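Arginase (Trypanosoma brucei brucei, PDB 4RHJ) is of unknown function but has the arginase-deacetylase fold, having evolved without the binuclear manganese cluster of the arginases it resembles. Local coordinates at residues 166-171 against 270-275; 170-175 against 207-212; 284-289 against 306-311. All coordinates share one frame; numbering follows the deposited sequence.

Contact 1. Residues 166-171 against 270-275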
ATOM      1  N   VAL A 166      -3.643 -25.050   0.421  1.00 20.76           N
ATOM      2  CA  VAL A 166      -4.149 -23.712   0.123  1.00 15.13           C
ATOM      3  C   VAL A 166      -2.970 -22.831  -0.323  1.00 21.70           C
ATOM      4  O   VAL A 166      -2.160 -22.422   0.504  1.00 20.34           O
ATOM      5  CB  VAL A 166      -4.875 -23.090   1.328  1.00 16.53           C
ATOM      6  CG1 VAL A 166      -5.290 -21.663   1.022  1.00 20.53           C
ATOM      7  CG2 VAL A 166      -6.101 -23.896   1.674  1.00 17.52           C
ATOM      8  N   HIS A 167      -2.863 -22.566  -1.631  1.00 20.16           N
ATOM      9  CA  HIS A 167      -1.668 -21.905  -2.190  1.00 24.55           C
ATOM     10  C   HIS A 167      -1.906 -20.439  -2.557  1.00 15.09           C
ATOM     11  O   HIS A 167      -2.722 -20.113  -3.417  1.00 16.44           O
ATOM     12  CB  HIS A 167      -1.131 -22.668  -3.426  1.00 13.87           C
ATOM     13  CG  HIS A 167       0.104 -22.059  -4.034  1.00 22.09           C
ATOM     14  ND1 HIS A 167       0.184 -21.711  -5.365  1.00 28.42           N
ATOM     15  CD2 HIS A 167       1.295 -21.709  -3.485  1.00 13.02           C
ATOM     16  CE1 HIS A 167       1.375 -21.190  -5.614  1.00 22.03           C
ATOM     17  NE2 HIS A 167       2.065 -21.181  -4.490  1.00 18.54           N
ATOM     18  N   PHE A 168      -1.154 -19.569  -1.898  1.00 14.76           N
ATOM     19  CA  PHE A 168      -1.193 -18.125  -2.109  1.00 12.40           C
ATOM     20  C   PHE A 168      -0.003 -17.597  -2.902  1.00 12.21           C
ATOM     21  O   PHE A 168       1.086 -17.459  -2.372  1.00 17.11           O
ATOM     22  CB  PHE A 168      -1.216 -17.381  -0.767  1.00 15.04           C
ATOM     23  CG  PHE A 168      -2.406 -17.690   0.100  1.00 16.68           C
ATOM     24  CD1 PHE A 168      -3.589 -17.003  -0.059  1.00 10.60           C
ATOM     25  CD2 PHE A 168      -2.308 -18.638   1.120  1.00 26.77           C
ATOM     26  CE1 PHE A 168      -4.670 -17.289   0.748  1.00 14.83           C
ATOM     27  CE2 PHE A 168      -3.366 -18.921   1.932  1.00 11.71           C
ATOM     28  CZ  PHE A 168      -4.550 -18.244   1.757  1.00 15.59           C
ATOM     29  N   SER A 169      -0.222 -17.234  -4.150  1.00 14.71           N
ATOM     30  CA  SER A 169       0.857 -16.699  -4.950  1.00 12.44           C
ATOM     31  C   SER A 169       0.320 -15.821  -6.050  1.00 10.39           C
ATOM     32  O   SER A 169      -0.874 -15.864  -6.336  1.00 15.62           O
ATOM     33  CB  SER A 169       1.678 -17.831  -5.541  1.00 15.18           C
ATOM     34  OG  SER A 169       2.835 -17.323  -6.143  1.00 15.51           O
ATOM     35  N   ALA A 170       1.199 -15.047  -6.676  1.00 15.33           N
ATOM     36  CA  ALA A 170       0.845 -14.271  -7.863  1.00 12.13           C
ATOM     37  C   ALA A 170       0.735 -15.149  -9.102  1.00 10.57           C
ATOM     38  O   ALA A 170       0.067 -14.788 -10.078  1.00 10.48           O
ATOM     39  CB  ALA A 170       1.850 -13.194  -8.092  1.00 13.99           C
ATOM     40  N   ARG A 171       1.404 -16.299  -9.057  1.00 20.54           N
ATOM     41  CA  ARG A 171       1.370 -17.292 -10.137  1.00 16.95           C
ATOM     42  C   ARG A 171       0.951 -18.654  -9.608  1.00 10.69           C
ATOM     43  O   ARG A 171       1.238 -18.982  -8.469  1.00 18.09           O
ATOM     44  CB  ARG A 171       2.736 -17.421 -10.810  1.00 15.82           C
ATOM     45  CG  ARG A 171       3.788 -18.012  -9.908  1.00 16.34           C
ATOM     46  CD  ARG A 171       5.190 -17.446 -10.174  1.00 17.07           C
ATOM     47  NE  ARG A 171       5.392 -16.083  -9.670  1.00 19.40           N
ATOM     48  CZ  ARG A 171       5.279 -14.977 -10.408  1.00 24.62           C
ATOM     49  NH1 ARG A 171       4.947 -15.067 -11.685  1.00 36.13           N
ATOM     50  NH2 ARG A 171       5.490 -13.781  -9.873  1.00 21.07           N
ATOM     51  N   LEU A 270      -4.292 -11.672   5.603  1.00 18.62           N
ATOM     52  CA  LEU A 270      -4.641 -12.048   6.970  1.00 19.18           C
ATOM     53  C   LEU A 270      -6.137 -12.385   7.111  1.00 14.84           C
ATOM     54  O   LEU A 270      -6.510 -13.270   7.875  1.00 14.49           O
ATOM     55  CB  LEU A 270      -4.242 -10.931   7.950  1.00 20.97           C
ATOM     56  CG  LEU A 270      -2.755 -10.646   8.230  1.00 22.61           C
ATOM     57  CD1 LEU A 270      -2.541  -9.401   9.147  1.00 12.42           C
ATOM     58  CD2 LEU A 270      -2.030 -11.867   8.805  1.00 26.70           C
ATOM     59  N   HIS A 271      -6.984 -11.693   6.356  1.00 30.17           N
ATOM     60  CA  HIS A 271      -8.433 -11.972   6.325  1.00 18.07           C
ATOM     61  C   HIS A 271      -8.721 -13.326   5.705  1.00 11.17           C
ATOM     62  O   HIS A 271      -9.357 -14.180   6.295  1.00 17.06           O
ATOM     63  CB  HIS A 271      -9.175 -10.876   5.535  1.00 15.40           C
ATOM     64  CG  HIS A 271     -10.657 -11.076   5.460  1.00 13.22           C
ATOM     65  ND1 HIS A 271     -11.525 -10.500   6.356  1.00 28.22           N
ATOM     66  CD2 HIS A 271     -11.420 -11.795   4.602  1.00 15.29           C
ATOM     67  CE1 HIS A 271     -12.766 -10.854   6.053  1.00 22.88           C
ATOM     68  NE2 HIS A 271     -12.728 -11.646   5.000  1.00 12.86           N
ATOM     69  N   ILE A 272      -8.256 -13.509   4.486  1.00 15.39           N
ATOM     70  CA  ILE A 272      -8.485 -14.739   3.762  1.00 18.36           C
ATOM     71  C   ILE A 272      -7.831 -15.901   4.486  1.00 11.73           C
ATOM     72  O   ILE A 272      -8.404 -16.970   4.566  1.00 15.60           O
ATOM     73  CB  ILE A 272      -7.968 -14.601   2.327  1.00 17.52           C
ATOM     74  CG1 ILE A 272      -8.716 -13.466   1.632  1.00 12.02           C
ATOM     75  CG2 ILE A 272      -8.118 -15.900   1.543  1.00 15.61           C
ATOM     76  CD1 ILE A 272      -8.248 -13.188   0.233  1.00  6.56           C
ATOM     77  N   MET A 273      -6.636 -15.684   5.033  1.00 23.18           N
ATOM     78  CA  MET A 273      -5.956 -16.688   5.861  1.00 20.40           C
ATOM     79  C   MET A 273      -6.775 -17.098   7.092  1.00 30.78           C
ATOM     80  O   MET A 273      -6.754 -18.254   7.513  1.00 27.84           O
ATOM     81  CB  MET A 273      -4.606 -16.169   6.337  1.00 13.08           C
ATOM     82  CG  MET A 273      -3.554 -16.082   5.314  1.00 10.11           C
ATOM     83  SD  MET A 273      -2.108 -15.352   6.058  1.00 26.33           S
ATOM     84  CE  MET A 273      -1.968 -16.337   7.548  1.00 19.64           C
ATOM     85  N   ASN A 274      -7.471 -16.124   7.677  1.00 20.57           N
ATOM     86  CA  ASN A 274      -8.263 -16.338   8.882  1.00 24.75           C
ATOM     87  C   ASN A 274      -9.360 -17.358   8.597  1.00 21.16           C
ATOM     88  O   ASN A 274      -9.685 -18.202   9.435  1.00 20.02           O
ATOM     89  CB  ASN A 274      -8.844 -14.993   9.366  1.00 16.04           C
ATOM     90  CG  ASN A 274      -9.618 -15.103  10.672  1.00 31.93           C
ATOM     91  OD1 ASN A 274      -9.030 -15.163  11.761  1.00 23.14           O
ATOM     92  ND2 ASN A 274     -10.950 -15.100  10.571  1.00 20.77           N
ATOM     93  N   GLY A 275      -9.881 -17.298   7.374  1.00 23.41           N
ATOM     94  CA  GLY A 275     -11.008 -18.106   6.952  1.00 25.90           C
ATOM     95  C   GLY A 275     -10.718 -19.491   6.416  1.00 15.37           C
ATOM     96  O   GLY A 275     -11.608 -20.112   5.843  1.00 27.17           O
TER

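Contact 2. Residues 170-175 against 207-212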
ATOM      1  N   ALA A 170       1.199 -15.047  -6.676  1.00 15.33           N
ATOM      2  CA  ALA A 170       0.845 -14.271  -7.863  1.00 12.13           C
ATOM      3  C   ALA A 170       0.735 -15.149  -9.102  1.00 10.57           C
ATOM      4  O   ALA A 170       0.067 -14.788 -10.078  1.00 10.48           O
ATOM      5  CB  ALA A 170       1.850 -13.194  -8.092  1.00 13.99           C
ATOM      6  N   ARG A 171       1.404 -16.299  -9.057  1.00 20.54           N
ATOM      7  CA  ARG A 171       1.370 -17.292 -10.137  1.00 16.95           C
ATOM      8  C   ARG A 171       0.951 -18.654  -9.608  1.00 10.69           C
ATOM      9  O   ARG A 171       1.238 -18.982  -8.469  1.00 18.09           O
ATOM     10  CB  ARG A 171       2.736 -17.421 -10.810  1.00 15.82           C
ATOM     11  CG  ARG A 171       3.788 -18.012  -9.908  1.00 16.34           C
ATOM     12  CD  ARG A 171       5.190 -17.446 -10.174  1.00 17.07           C
ATOM     13  NE  ARG A 171       5.392 -16.083  -9.670  1.00 19.40           N
ATOM     14  CZ  ARG A 171       5.279 -14.977 -10.408  1.00 24.62           C
ATOM     15  NH1 ARG A 171       4.947 -15.067 -11.685  1.00 36.13           N
ATOM     16  NH2 ARG A 171       5.490 -13.781  -9.873  1.00 21.07           N
ATOM     17  N   PRO A 172       0.285 -19.462 -10.445  1.00 25.96           N
ATOM     18  CA  PRO A 172      -0.132 -20.808 -10.038  1.00 14.54           C
ATOM     19  C   PRO A 172       1.049 -21.689  -9.685  1.00 18.98           C
ATOM     20  O   PRO A 172       0.884 -22.598  -8.886  1.00 22.21           O
ATOM     21  CB  PRO A 172      -0.864 -21.343 -11.273  1.00 20.20           C
ATOM     22  CG  PRO A 172      -1.297 -20.154 -12.012  1.00 27.23           C
ATOM     23  CD  PRO A 172      -0.244 -19.103 -11.773  1.00 34.23           C
ATOM     24  N   SER A 173       2.210 -21.416 -10.277  1.00 15.22           N
ATOM     25  CA  SER A 173       3.435 -22.160  -9.996  1.00 23.32           C
ATOM     26  C   SER A 173       3.233 -23.662 -10.246  1.00 19.70           C
ATOM     27  O   SER A 173       3.469 -24.489  -9.374  1.00 15.19           O
ATOM     28  CB  SER A 173       3.895 -21.902  -8.559  1.00 25.75           C
ATOM     29  OG  SER A 173       5.262 -22.223  -8.370  1.00 28.37           O
ATOM     30  N   VAL A 174       2.796 -23.994 -11.457  1.00 28.73           N
ATOM     31  CA  VAL A 174       2.441 -25.366 -11.814  1.00 35.57           C
ATOM     32  C   VAL A 174       2.777 -25.742 -13.260  1.00 21.99           C
ATOM     33  O   VAL A 174       2.774 -26.924 -13.616  1.00 30.42           O
ATOM     34  CB  VAL A 174       0.935 -25.621 -11.602  1.00 23.16           C
ATOM     35  CG1 VAL A 174       0.593 -25.687 -10.112  1.00 21.46           C
ATOM     36  CG2 VAL A 174       0.124 -24.552 -12.305  1.00 27.07           C
ATOM     37  N   SER A 175       3.054 -24.741 -14.090  1.00 32.47           N
ATOM     38  CA  SER A 175       3.414 -24.970 -15.488  1.00 27.94           C
ATOM     39  C   SER A 175       4.713 -25.745 -15.578  1.00 21.06           C
ATOM     40  O   SER A 175       4.889 -26.555 -16.475  1.00 28.29           O
ATOM     41  CB  SER A 175       3.548 -23.649 -16.242  1.00 25.79           C
ATOM     42  OG  SER A 175       4.895 -23.393 -16.589  1.00 20.72           O
ATOM     43  N   LYS A 207      -4.409 -24.834 -18.536  1.00 29.03           N
ATOM     44  CA  LYS A 207      -4.674 -26.169 -19.050  1.00 33.09           C
ATOM     45  C   LYS A 207      -4.483 -27.170 -17.918  1.00 27.58           C
ATOM     46  O   LYS A 207      -5.309 -28.058 -17.723  1.00 28.09           O
ATOM     47  CB  LYS A 207      -3.790 -26.506 -20.259  1.00 22.87           C
ATOM     48  CG  LYS A 207      -2.293 -26.416 -20.039  1.00 30.91           C
ATOM     49  CD  LYS A 207      -1.513 -26.808 -21.290  1.00 21.66           C
ATOM     50  CE  LYS A 207      -1.287 -25.632 -22.226  1.00 29.17           C
ATOM     51  NZ  LYS A 207      -2.538 -25.023 -22.751  1.00 29.61           N
ATOM     52  N   VAL A 208      -3.422 -26.983 -17.142  1.00 34.82           N
ATOM     53  CA  VAL A 208      -3.122 -27.860 -16.017  1.00 26.78           C
ATOM     54  C   VAL A 208      -4.165 -27.695 -14.911  1.00 40.57           C
ATOM     55  O   VAL A 208      -4.286 -28.545 -14.029  1.00 30.82           O
ATOM     56  CB  VAL A 208      -1.708 -27.588 -15.444  1.00 17.38           C
ATOM     57  CG1 VAL A 208      -1.786 -26.628 -14.301  1.00 30.37           C
ATOM     58  CG2 VAL A 208      -1.060 -28.868 -14.973  1.00 25.20           C
ATOM     59  N   ARG A 209      -4.919 -26.601 -14.964  1.00 30.01           N
ATOM     60  CA  ARG A 209      -5.956 -26.335 -13.969  1.00 37.25           C
ATOM     61  C   ARG A 209      -7.189 -27.214 -14.157  1.00 35.69           C
ATOM     62  O   ARG A 209      -7.548 -27.972 -13.262  1.00 35.36           O
ATOM     63  CB  ARG A 209      -6.373 -24.865 -14.001  1.00 26.07           C
ATOM     64  CG  ARG A 209      -5.503 -23.934 -13.169  1.00 36.59           C
ATOM     65  CD  ARG A 209      -5.926 -22.497 -13.421  1.00 31.64           C
ATOM     66  NE  ARG A 209      -5.325 -21.541 -12.502  1.00 25.66           N
ATOM     67  CZ  ARG A 209      -5.717 -20.275 -12.387  1.00 26.42           C
ATOM     68  NH1 ARG A 209      -6.718 -19.815 -13.126  1.00 24.14           N
ATOM     69  NH2 ARG A 209      -5.114 -19.468 -11.527  1.00 25.80           N
ATOM     70  N   LYS A 210      -7.846 -27.117 -15.308  1.00 42.59           N
ATOM     71  CA  LYS A 210      -9.075 -27.879 -15.513  1.00 31.20           C
ATOM     72  C   LYS A 210      -8.783 -29.356 -15.770  1.00 44.65           C
ATOM     73  O   LYS A 210      -9.699 -30.171 -15.874  1.00 38.70           O
ATOM     74  CB  LYS A 210      -9.889 -27.292 -16.667  1.00 47.73           C
ATOM     75  CG  LYS A 210      -9.511 -27.810 -18.047  1.00 44.63           C
ATOM     76  CD  LYS A 210     -10.412 -27.205 -19.114  1.00 35.32           C
ATOM     77  CE  LYS A 210     -11.878 -27.392 -18.771  1.00 33.06           C
ATOM     78  NZ  LYS A 210     -12.766 -26.713 -19.744  1.00 40.25           N
ATOM     79  N   LEU A 211      -7.501 -29.692 -15.873  1.00 49.76           N
ATOM     80  CA  LEU A 211      -7.077 -31.071 -16.079  1.00 50.30           C
ATOM     81  C   LEU A 211      -6.823 -31.763 -14.747  1.00 52.37           C
ATOM     82  O   LEU A 211      -6.926 -32.988 -14.650  1.00 38.09           O
ATOM     83  CB  LEU A 211      -5.828 -31.131 -16.957  1.00 49.54           C
ATOM     84  CG  LEU A 211      -6.053 -31.568 -18.406  1.00 46.27           C
ATOM     85  CD1 LEU A 211      -5.013 -30.948 -19.321  1.00 36.94           C
ATOM     86  CD2 LEU A 211      -6.015 -33.088 -18.496  1.00 48.15           C
ATOM     87  N   HIS A 212      -6.498 -30.976 -13.720  1.00 39.90           N
ATOM     88  CA  HIS A 212      -6.372 -31.518 -12.375  1.00 33.85           C
ATOM     89  C   HIS A 212      -7.412 -30.929 -11.426  1.00 39.36           C
ATOM     90  O   HIS A 212      -7.231 -30.936 -10.206  1.00 44.06           O
ATOM     91  CB  HIS A 212      -4.966 -31.305 -11.826  1.00 27.70           C
ATOM     92  CG  HIS A 212      -4.383 -32.540 -11.216  1.00 34.49           C
ATOM     93  ND1 HIS A 212      -3.121 -33.002 -11.522  1.00 39.99           N
ATOM     94  CD2 HIS A 212      -4.905 -33.428 -10.336  1.00 21.97           C
ATOM     95  CE1 HIS A 212      -2.885 -34.113 -10.845  1.00 38.30           C
ATOM     96  NE2 HIS A 212      -3.952 -34.393 -10.119  1.00 38.31           N
TER

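Contact 3. Residues 284-289 against 306-311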
ATOM      1  N   ILE A 284       3.186 -25.357   7.244  1.00 25.05           N
ATOM      2  CA  ILE A 284       3.160 -24.013   6.666  1.00 26.32           C
ATOM      3  C   ILE A 284       4.541 -23.608   6.128  1.00  9.03           C
ATOM      4  O   ILE A 284       5.541 -23.678   6.832  1.00 16.30           O
ATOM      5  CB  ILE A 284       2.690 -22.954   7.704  1.00 18.06           C
ATOM      6  CG1 ILE A 284       1.310 -23.298   8.271  1.00 10.08           C
ATOM      7  CG2 ILE A 284       2.657 -21.548   7.092  1.00 15.59           C
ATOM      8  CD1 ILE A 284       0.938 -22.459   9.444  1.00 13.70           C
ATOM      9  N   ASP A 285       4.574 -23.189   4.875  1.00  9.52           N
ATOM     10  CA  ASP A 285       5.807 -22.764   4.246  1.00 15.32           C
ATOM     11  C   ASP A 285       5.662 -21.341   3.795  1.00 12.48           C
ATOM     12  O   ASP A 285       4.912 -21.046   2.860  1.00 17.27           O
ATOM     13  CB  ASP A 285       6.188 -23.642   3.040  1.00 19.17           C
ATOM     14  CG  ASP A 285       7.487 -23.179   2.361  1.00 15.63           C
ATOM     15  OD1 ASP A 285       8.344 -22.578   3.045  1.00 25.09           O
ATOM     16  OD2 ASP A 285       7.655 -23.415   1.155  1.00 17.77           O
ATOM     17  N   VAL A 286       6.375 -20.449   4.454  1.00 12.81           N
ATOM     18  CA  VAL A 286       6.316 -19.068   4.026  1.00 19.40           C
ATOM     19  C   VAL A 286       7.626 -18.676   3.361  1.00 15.99           C
ATOM     20  O   VAL A 286       8.660 -18.620   4.016  1.00 16.55           O
ATOM     21  CB  VAL A 286       6.003 -18.132   5.187  1.00 13.00           C
ATOM     22  CG1 VAL A 286       5.524 -16.807   4.646  1.00 13.95           C
ATOM     23  CG2 VAL A 286       4.921 -18.749   6.061  1.00  8.96           C
ATOM     24  N   TYR A 287       7.546 -18.379   2.060  1.00 20.65           N
ATOM     25  CA  TYR A 287       8.696 -18.257   1.164  1.00 14.06           C
ATOM     26  C   TYR A 287       8.584 -17.077   0.205  1.00 15.20           C
ATOM     27  O   TYR A 287       7.617 -16.328   0.251  1.00 15.35           O
ATOM     28  CB  TYR A 287       8.848 -19.536   0.352  1.00 16.73           C
ATOM     29  CG  TYR A 287       7.663 -19.855  -0.546  1.00 15.01           C
ATOM     30  CD1 TYR A 287       6.558 -20.555  -0.063  1.00 13.81           C
ATOM     31  CD2 TYR A 287       7.659 -19.469  -1.878  1.00 13.88           C
ATOM     32  CE1 TYR A 287       5.489 -20.862  -0.893  1.00 12.32           C
ATOM     33  CE2 TYR A 287       6.610 -19.771  -2.705  1.00 20.15           C
ATOM     34  CZ  TYR A 287       5.518 -20.462  -2.218  1.00 12.81           C
ATOM     35  OH  TYR A 287       4.458 -20.748  -3.064  1.00 21.18           O
ATOM     36  N   GLY A 288       9.574 -16.923  -0.672  1.00 12.72           N
ATOM     37  CA  GLY A 288       9.525 -15.887  -1.698  1.00 19.37           C
ATOM     38  C   GLY A 288      10.256 -14.600  -1.375  1.00 18.67           C
ATOM     39  O   GLY A 288      10.303 -13.680  -2.186  1.00 21.00           O
ATOM     40  N   TYR A 289      10.843 -14.552  -0.185  1.00 15.84           N
ATOM     41  CA  TYR A 289      11.449 -13.352   0.339  1.00 22.19           C
ATOM     42  C   TYR A 289      12.963 -13.378   0.176  1.00 16.30           C
ATOM     43  O   TYR A 289      13.640 -14.329   0.539  1.00 15.75           O
ATOM     44  CB  TYR A 289      11.059 -13.169   1.817  1.00 27.90           C
ATOM     45  CG  TYR A 289      11.956 -12.224   2.577  1.00 18.80           C
ATOM     46  CD1 TYR A 289      11.892 -10.851   2.369  1.00  9.80           C
ATOM     47  CD2 TYR A 289      12.894 -12.706   3.487  1.00 27.76           C
ATOM     48  CE1 TYR A 289      12.735  -9.991   3.060  1.00 15.47           C
ATOM     49  CE2 TYR A 289      13.742 -11.839   4.191  1.00 29.47           C
ATOM     50  CZ  TYR A 289      13.651 -10.480   3.972  1.00 15.09           C
ATOM     51  OH  TYR A 289      14.477  -9.612   4.658  1.00 17.16           O
ATOM     52  N   ILE A 306       8.801  -6.882   7.604  1.00  9.22           N
ATOM     53  CA  ILE A 306       7.721  -6.417   8.463  1.00 10.14           C
ATOM     54  C   ILE A 306       6.448  -7.184   8.124  1.00 14.59           C
ATOM     55  O   ILE A 306       5.831  -7.807   8.985  1.00 18.98           O
ATOM     56  CB  ILE A 306       7.505  -4.873   8.318  1.00 11.40           C
ATOM     57  CG1 ILE A 306       8.673  -4.099   8.934  1.00 10.84           C
ATOM     58  CG2 ILE A 306       6.215  -4.420   8.972  1.00 12.12           C
ATOM     59  CD1 ILE A 306       8.719  -2.622   8.550  1.00 12.64           C
ATOM     60  N   ALA A 307       6.091  -7.162   6.851  1.00 16.83           N
ATOM     61  CA  ALA A 307       4.886  -7.817   6.361  1.00 19.29           C
ATOM     62  C   ALA A 307       4.886  -9.304   6.661  1.00 13.61           C
ATOM     63  O   ALA A 307       3.925  -9.847   7.180  1.00 10.83           O
ATOM     64  CB  ALA A 307       4.754  -7.590   4.869  1.00  7.62           C
ATOM     65  N   LEU A 308       5.981  -9.969   6.335  1.00 16.51           N
ATOM     66  CA  LEU A 308       5.988 -11.408   6.443  1.00 18.43           C
ATOM     67  C   LEU A 308       6.096 -11.862   7.869  1.00 14.94           C
ATOM     68  O   LEU A 308       5.580 -12.920   8.215  1.00 11.11           O
ATOM     69  CB  LEU A 308       7.113 -11.989   5.613  1.00 18.70           C
ATOM     70  CG  LEU A 308       6.739 -12.048   4.143  1.00  6.68           C
ATOM     71  CD1 LEU A 308       7.825 -12.783   3.395  1.00 15.91           C
ATOM     72  CD2 LEU A 308       5.406 -12.737   3.953  1.00  9.93           C
ATOM     73  N   SER A 309       6.754 -11.058   8.701  1.00 22.40           N
ATOM     74  CA  SER A 309       6.866 -11.378  10.136  1.00 24.28           C
ATOM     75  C   SER A 309       5.490 -11.459  10.808  1.00 14.93           C
ATOM     76  O   SER A 309       5.270 -12.265  11.709  1.00 15.39           O
ATOM     77  CB  SER A 309       7.747 -10.350  10.866  1.00 21.60           C
ATOM     78  OG  SER A 309       7.147  -9.066  10.921  1.00 23.59           O
ATOM     79  N   LYS A 310       4.573 -10.612  10.364  1.00 15.42           N
ATOM     80  CA  LYS A 310       3.168 -10.707  10.745  1.00 14.41           C
ATOM     81  C   LYS A 310       2.518 -11.969  10.185  1.00 17.45           C
ATOM     82  O   LYS A 310       1.804 -12.662  10.898  1.00 20.14           O
ATOM     83  CB  LYS A 310       2.404  -9.477  10.256  1.00 11.38           C
ATOM     84  CG  LYS A 310       0.944  -9.387  10.716  1.00 17.03           C
ATOM     85  CD  LYS A 310       0.816  -9.252  12.219  1.00 21.04           C
ATOM     86  CE  LYS A 310      -0.634  -8.958  12.616  1.00 16.30           C
ATOM     87  NZ  LYS A 310      -0.785  -8.704  14.082  1.00 20.17           N
ATOM     88  N   ILE A 311       2.776 -12.270   8.918  1.00 13.05           N
ATOM     89  CA  ILE A 311       2.101 -13.377   8.236  1.00 18.85           C
ATOM     90  C   ILE A 311       2.384 -14.690   8.934  1.00 12.84           C
ATOM     91  O   ILE A 311       1.479 -15.498   9.098  1.00 12.41           O
ATOM     92  CB  ILE A 311       2.523 -13.492   6.736  1.00 14.89           C
ATOM     93  CG1 ILE A 311       1.907 -12.348   5.905  1.00 13.93           C
ATOM     94  CG2 ILE A 311       2.157 -14.853   6.153  1.00 14.11           C
ATOM     95  CD1 ILE A 311       0.381 -12.196   6.058  1.00 20.25           C
TER

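Contact 1. Residues 166-171 against 270-275
The Phe168 ring is met at its edge by Ile272, whose CG2 methyl lies near the ring plane 3.8 Å from CE1, while Met273 approaches the same end of the ring obliquely, its CG 4.3 Å from CZ. This is helix-on-sheet packing in the parallel alpha/beta fold of the arginase family: Phe168 ends strand 163-168, and the two helical residues belong to the last turn of helix 266-274. The sheet neighbours on either side supply further apolar contacts to the Phe168 side chain, Ile243 from strand 239-244 and Val196 from strand 190-196. Phe168 illustrates how one aromatic can bridge the gap between the two layers. With CG beside the backbone N (chi1 -61°), the ring projects from the sheet, and its far end, CE1 and CZ, does the touching. Ile272 touches with its short branch: CG2 lies anti to the backbone N, while CG1 stands beside it. Met273 contributes a methylene rather than its sulfur; its chain runs on to pack against Ile311 of helix 303-316. The buried surface is small, about 108 Å², and wholly apolar in character. Beyond the strand end the chemistry changes. Ser169 OG bonds to Ser246 OG and to Asp244, a residue seen to bind manganese in a crystal structure of this protein, although no metal is bound to this chain, so the apolar packing borders the metal-site region. The same Ser169 OG also receives a weak, nearly straight bond from Arg171 N, at 3.4 Å and 166°.

Contact 2. Residues 170-175 against 207-212
Val208 and Val174 have the most surface buried here and meet methyl to methyl, Val208 CG1 lying 3.5 Å from Val174 CG2, tighter than ordinary van der Waals contact. They join two connections of the parallel alpha/beta fold: Val174 sits in the loop that leaves strand 163-168 and leads to helix 180-186 in a beta-alpha-beta crossover, and Val208 lies on helix 203-211, which follows the next strand of the sheet, 190-196. The close approach has a conformational side. Val174 CG2 stands between its own backbone N and carbonyl carbon, and Val208, with chi1 at 94°, is well away from a staggered rotamer, so the pair is probably somewhat strained. Val208 CG1 also lies 4.0 Å from Val174 CB, and the two side chains meet at a slant.

Pro172 is the third main contributor. Between it and Val174 the backbone passes through left-handed helical angles at Ser173 (phi 56°, psi 55°), a turn that leaves both apolar residues directed at the helix. The proline meets not an apolar group but the end of Arg209, whose extended chain runs about perpendicular to it. That guanidinium is anchored elsewhere: NH2 forms a salt bridge with Asp218 OD1 and a hydrogen bond with Asn198 OD1, Tyr216 adds a cation-pi contact, and NH1 bonds weakly to Tyr75 OH of the third subunit. A buried charge thus has several partners, while Pro172 only packs against it: Pro172 CG approaches Arg209 NH2 obliquely, at 3.9 Å.

Contact 3. Residues 284-289 against 306-311
Val286 is the first residue of 284-289 to touch the helix, with CG1 4.1 Å from Leu308 CD2 and 4.2 Å from Ile311 CG2. This is the core packing of a parallel alpha/beta fold, in which helix 303-316 covers strand 281-287, an interior strand of the sheet. A single methyl serves both partners: CG1 lies anti to the backbone N (chi1 -162°) and meets residues three apart in sequence, about one helical turn. The Val286 and Leu308 side chains run past one another in opposite senses, each reaching from its own layer, and the backbones come no closer than 8.0 Å between their CA atoms. At Tyr287 the side chain leaves the opposite way, away from the helix, and its OH hydrogen-bonds to His167 NE2. Gly288, the first residue after the strand, has positive phi (97°), a conformation in which a CB would press on the carbonyl O of Tyr287. After that bend Tyr289 faces the helix again. Its contribution to Leu308 comes from the root of the side chain, Tyr289 CB being 3.6 Å from Leu308 CD1, with the ring lying obliquely to that methyl and the side chain also touching Thr304 and Ala305 of the same helix. Leu308 is therefore gripped through both branches, CD2 against the strand and CD1 against the loop that follows it. Within the helix, Ser309 OG donates to Ile306 O at 2.7 Å, tilted 31° from the carbonyl plane.

Overall arrangement
Followed from the N terminus, the chain opens contacts 1 and 2 almost together, at the end of strand 163-168, where they share Ala170 and Arg171. Contact 2 closes first, at helix 203-211, and its loop nests within the longer one that contact 1 closes at helix 266-274. Contact 3 comes afterwards, in series, closing a short loop between strand 281-287 and the last helix. Contacts 1 and 3 fasten two helices to one sheet and are joined to each other: Leu270 CD2 packs 3.7 Å from Ile311 CD1. Contact 2, whose centre is about 23 Å from that of contact 3, ties together connections nearer the edge strand 215-217.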